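Local coordinates for uncharacterized protein (Parabacteroides merdae, PDB 4R7F) that is of unknown function but binds magnesium, contains three domains of immunoglobulin-like beta-sandwich fold and carries a domain related to the type 9 secretion system plug protein, at residues G221-R226 with Q369-Y374. Residues are numbered along the deposited sequence; the frame is centred on the assembly and turned at random.
Sequences GNEYRR and QTQNEY. With MG (magnesium ion), chain G.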
ATOM      1  N   GLY A 221     -12.363 -11.163  -8.369  1.00 26.99           N
ATOM      2  CA  GLY A 221     -13.412 -10.215  -7.966  1.00 24.67           C
ATOM      3  C   GLY A 221     -13.232  -8.857  -8.602  1.00 28.96           C
ATOM      4  O   GLY A 221     -12.644  -8.731  -9.702  1.00 32.04           O
ATOM      5  N   ASN A 222     -13.727  -7.851  -7.892  1.00 26.58           N
ATOM      6  CA  ASN A 222     -13.874  -6.504  -8.395  1.00 24.82           C
ATOM      7  C   ASN A 222     -13.685  -5.565  -7.212  1.00 33.33           C
ATOM      8  O   ASN A 222     -13.704  -6.005  -6.043  1.00 28.09           O
ATOM      9  CB  ASN A 222     -15.269  -6.295  -8.995  1.00 25.42           C
ATOM     10  CG  ASN A 222     -15.325  -5.142 -10.007  1.00 26.92           C
ATOM     11  OD1 ASN A 222     -14.446  -4.303 -10.051  1.00 32.58           O
ATOM     12  ND2 ASN A 222     -16.364  -5.109 -10.811  1.00 28.03           N
ATOM     13  N   GLU A 223     -13.476  -4.281  -7.503  1.00 33.52           N
ATOM     14  CA  GLU A 223     -13.449  -3.280  -6.434  1.00 34.71           C
ATOM     15  C   GLU A 223     -14.844  -3.217  -5.872  1.00 32.91           C
ATOM     16  O   GLU A 223     -15.842  -3.353  -6.599  1.00 31.53           O
ATOM     17  CB  GLU A 223     -12.978  -1.887  -6.899  1.00 31.72           C
ATOM     18  CG  GLU A 223     -11.646  -1.872  -7.692  1.00 35.58           C
ATOM     19  CD  GLU A 223     -10.424  -2.448  -6.958  1.00 34.86           C
ATOM     20  OE1 GLU A 223     -10.452  -2.716  -5.726  1.00 30.05           O
ATOM     21  OE2 GLU A 223      -9.408  -2.651  -7.658  1.00 32.92           O
ATOM     22  N   TYR A 224     -14.899  -3.056  -4.564  1.00 30.18           N
ATOM     23  CA  TYR A 224     -16.153  -3.045  -3.864  1.00 29.57           C
ATOM     24  C   TYR A 224     -16.886  -1.794  -4.299  1.00 30.98           C
ATOM     25  O   TYR A 224     -16.287  -0.764  -4.707  1.00 32.00           O
ATOM     26  CB  TYR A 224     -15.956  -3.043  -2.333  1.00 27.10           C
ATOM     27  CG  TYR A 224     -15.540  -4.367  -1.738  1.00 25.25           C
ATOM     28  CD1 TYR A 224     -14.322  -4.910  -2.002  1.00 30.76           C
ATOM     29  CD2 TYR A 224     -16.391  -5.074  -0.876  1.00 26.23           C
ATOM     30  CE1 TYR A 224     -13.940  -6.136  -1.460  1.00 27.81           C
ATOM     31  CE2 TYR A 224     -16.036  -6.287  -0.343  1.00 26.21           C
ATOM     32  CZ  TYR A 224     -14.791  -6.818  -0.622  1.00 33.46           C
ATOM     33  OH  TYR A 224     -14.399  -8.035  -0.099  1.00 24.22           O
ATOM     34  N   ARG A 225     -18.206  -1.919  -4.230  1.00 30.31           N
ATOM     35  CA  ARG A 225     -19.112  -0.822  -4.424  1.00 31.37           C
ATOM     36  C   ARG A 225     -19.035   0.095  -3.227  1.00 34.69           C
ATOM     37  O   ARG A 225     -18.789  -0.363  -2.088  1.00 28.57           O
ATOM     38  CB  ARG A 225     -20.551  -1.334  -4.556  1.00 30.11           C
ATOM     39  CG  ARG A 225     -20.810  -2.186  -5.783  1.00 30.54           C
ATOM     40  CD  ARG A 225     -22.087  -2.991  -5.616  1.00 29.94           C
ATOM     41  NE  ARG A 225     -22.224  -4.056  -6.582  1.00 29.85           N
ATOM     42  CZ  ARG A 225     -22.735  -3.918  -7.800  1.00 28.33           C
ATOM     43  NH1 ARG A 225     -23.156  -2.743  -8.249  1.00 31.61           N
ATOM     44  NH2 ARG A 225     -22.820  -4.976  -8.578  1.00 32.10           N
ATOM     45  N   ARG A 226     -19.259   1.389  -3.477  1.00 33.97           N
ATOM     46  CA  ARG A 226     -19.157   2.398  -2.403  1.00 35.82           C
ATOM     47  C   ARG A 226     -20.375   3.269  -2.378  1.00 28.83           C
ATOM     48  O   ARG A 226     -21.047   3.484  -3.400  1.00 35.54           O
ATOM     49  CB  ARG A 226     -17.893   3.255  -2.529  1.00 38.40           C
ATOM     50  CG  ARG A 226     -16.585   2.467  -2.437  1.00 49.38           C
ATOM     51  CD  ARG A 226     -15.435   3.127  -3.186  1.00 55.98           C
ATOM     52  NE  ARG A 226     -15.150   4.502  -2.727  1.00 68.60           N
ATOM     53  CZ  ARG A 226     -14.957   5.566  -3.517  1.00 65.70           C
ATOM     54  NH1 ARG A 226     -15.003   5.471  -4.847  1.00 70.57           N
ATOM     55  NH2 ARG A 226     -14.706   6.746  -2.973  1.00 95.96           N
ATOM     56  N   GLN A 369      -7.032  -7.421 -12.532  1.00 29.21           N
ATOM     57  CA  GLN A 369      -6.446  -6.153 -12.082  1.00 26.99           C
ATOM     58  C   GLN A 369      -6.855  -5.761 -10.673  1.00 30.41           C
ATOM     59  O   GLN A 369      -6.214  -4.901 -10.082  1.00 29.27           O
ATOM     60  CB  GLN A 369      -6.853  -4.955 -12.978  1.00 30.06           C
ATOM     61  CG  GLN A 369      -6.662  -5.076 -14.485  1.00 29.77           C
ATOM     62  CD  GLN A 369      -7.843  -5.710 -15.230  1.00 40.71           C
ATOM     63  OE1 GLN A 369      -8.601  -6.549 -14.706  1.00 32.68           O
ATOM     64  NE2 GLN A 369      -8.003  -5.305 -16.466  1.00 43.70           N
ATOM     65  N   THR A 370      -7.971  -6.311 -10.181  1.00 32.73           N
ATOM     66  CA  THR A 370      -8.597  -5.847  -8.945  1.00 32.29           C
ATOM     67  C   THR A 370      -7.601  -5.829  -7.766  1.00 28.64           C
ATOM     68  O   THR A 370      -6.870  -6.797  -7.518  1.00 31.45           O
ATOM     69  CB  THR A 370      -9.825  -6.739  -8.602  1.00 33.80           C
ATOM     70  OG1 THR A 370     -10.811  -6.536  -9.611  1.00 32.20           O
ATOM     71  CG2 THR A 370     -10.423  -6.390  -7.231  1.00 37.01           C
ATOM     72  N   GLN A 371      -7.581  -4.724  -7.056  1.00 29.32           N
ATOM     73  CA  GLN A 371      -6.783  -4.597  -5.835  1.00 34.47           C
ATOM     74  C   GLN A 371      -7.490  -5.347  -4.704  1.00 28.29           C
ATOM     75  O   GLN A 371      -8.602  -4.972  -4.276  1.00 35.24           O
ATOM     76  CB  GLN A 371      -6.569  -3.108  -5.481  1.00 33.87           C
ATOM     77  CG  GLN A 371      -5.790  -2.865  -4.170  1.00 65.38           C
ATOM     78  CD  GLN A 371      -6.614  -2.866  -2.843  1.00 81.13           C
ATOM     79  OE1 GLN A 371      -7.735  -2.304  -2.745  1.00 58.78           O
ATOM     80  NE2 GLN A 371      -6.011  -3.461  -1.792  1.00 60.97           N
ATOM     81  N   ASN A 372      -6.862  -6.423  -4.237  1.00 28.68           N
ATOM     82  CA  ASN A 372      -7.376  -7.195  -3.094  1.00 28.05           C
ATOM     83  C   ASN A 372      -6.275  -7.345  -2.089  1.00 31.98           C
ATOM     84  O   ASN A 372      -5.110  -7.117  -2.401  1.00 35.07           O
ATOM     85  CB  ASN A 372      -7.824  -8.587  -3.538  1.00 28.80           C
ATOM     86  CG  ASN A 372      -9.092  -8.551  -4.352  1.00 26.94           C
ATOM     87  OD1 ASN A 372     -10.118  -7.976  -3.941  1.00 30.43           O
ATOM     88  ND2 ASN A 372      -9.031  -9.133  -5.513  1.00 26.42           N
ATOM     89  N   GLU A 373      -6.631  -7.724  -0.877  1.00 28.41           N
ATOM     90  CA  GLU A 373      -5.620  -8.042   0.121  1.00 31.31           C
ATOM     91  C   GLU A 373      -5.740  -9.499   0.542  1.00 28.92           C
ATOM     92  O   GLU A 373      -6.817 -10.067   0.478  1.00 29.91           O
ATOM     93  CB  GLU A 373      -5.750  -7.139   1.334  1.00 32.42           C
ATOM     94  CG  GLU A 373      -6.989  -7.373   2.177  1.00 36.82           C
ATOM     95  CD  GLU A 373      -7.195  -6.256   3.164  1.00 37.41           C
ATOM     96  OE1 GLU A 373      -7.490  -5.124   2.722  1.00 51.97           O
ATOM     97  OE2 GLU A 373      -7.043  -6.505   4.361  1.00 44.86           O
ATOM     98  N   TYR A 374      -4.631 -10.082   0.977  1.00 26.71           N
ATOM     99  CA  TYR A 374      -4.590 -11.464   1.400  1.00 30.63           C
ATOM    100  C   TYR A 374      -3.786 -11.538   2.661  1.00 29.24           C
ATOM    101  O   TYR A 374      -2.658 -11.090   2.682  1.00 24.11           O
ATOM    102  CB  TYR A 374      -3.912 -12.327   0.344  1.00 29.83           C
ATOM    103  CG  TYR A 374      -4.657 -12.308  -0.940  1.00 27.08           C
ATOM    104  CD1 TYR A 374      -4.449 -11.309  -1.870  1.00 28.25           C
ATOM    105  CD2 TYR A 374      -5.623 -13.243  -1.209  1.00 24.94           C
ATOM    106  CE1 TYR A 374      -5.162 -11.277  -3.064  1.00 24.73           C
ATOM    107  CE2 TYR A 374      -6.322 -13.226  -2.413  1.00 24.17           C
ATOM    108  CZ  TYR A 374      -6.112 -12.240  -3.329  1.00 21.64           C
ATOM    109  OH  TYR A 374      -6.887 -12.202  -4.503  1.00 21.02           O
TER
HETATM  110 MG    MG G 506     -10.219  -3.718  -3.601  1.00 21.09          MG
HETATM  111  O   HOH W   1     -11.554  -5.607  -4.196  1.00 27.20           O
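E223 and Q371 meet at a magnesium ion, a worked example of a metal site built from loops that lead into the strands of different beta-sheets: residues 221-224 run into strand 225-228, and the loop residues 369-372 lead into strand 373-380. The ligation divides the labour between side chain and backbone. E223 supplies OE1, 2.4 Å from the magnesium, whereas Q371 offers its backbone O, 2.2 Å from the ion; D269 and D271 add further carboxylate oxygens, and a water completes the ligands.

Hydrogen bonding reinforces this arrangement in two ways. The second oxygen of the same carboxylate, E223 OE2, accepts the backbone N of Q371 at 2.8 Å, a nearly straight bond (167°) that arrives on the syn side, 25° out of the carboxylate plane. With CG beside the backbone N (chi1 -51°) and a bend at chi2, the E223 chain brings its carboxylate to both partners, and Y264 OH also bonds OE2, so both oxygens are held and rotation of the group is restrained. The metal-bound water meanwhile donates to N222 O and N372 OD1, adding a further bridge between the two segments.

Packing falls mainly to T370, whose hydroxyl and methyl branches both face 221-223. T370 OG1 lies 2.9 Å from G221 O, while the methyl rests against the next peptide. An alanine at T370 would lack both branches and is likely to open a gap beside N222, precisely where T370 CG2 now sits 3.4 Å from N222 C.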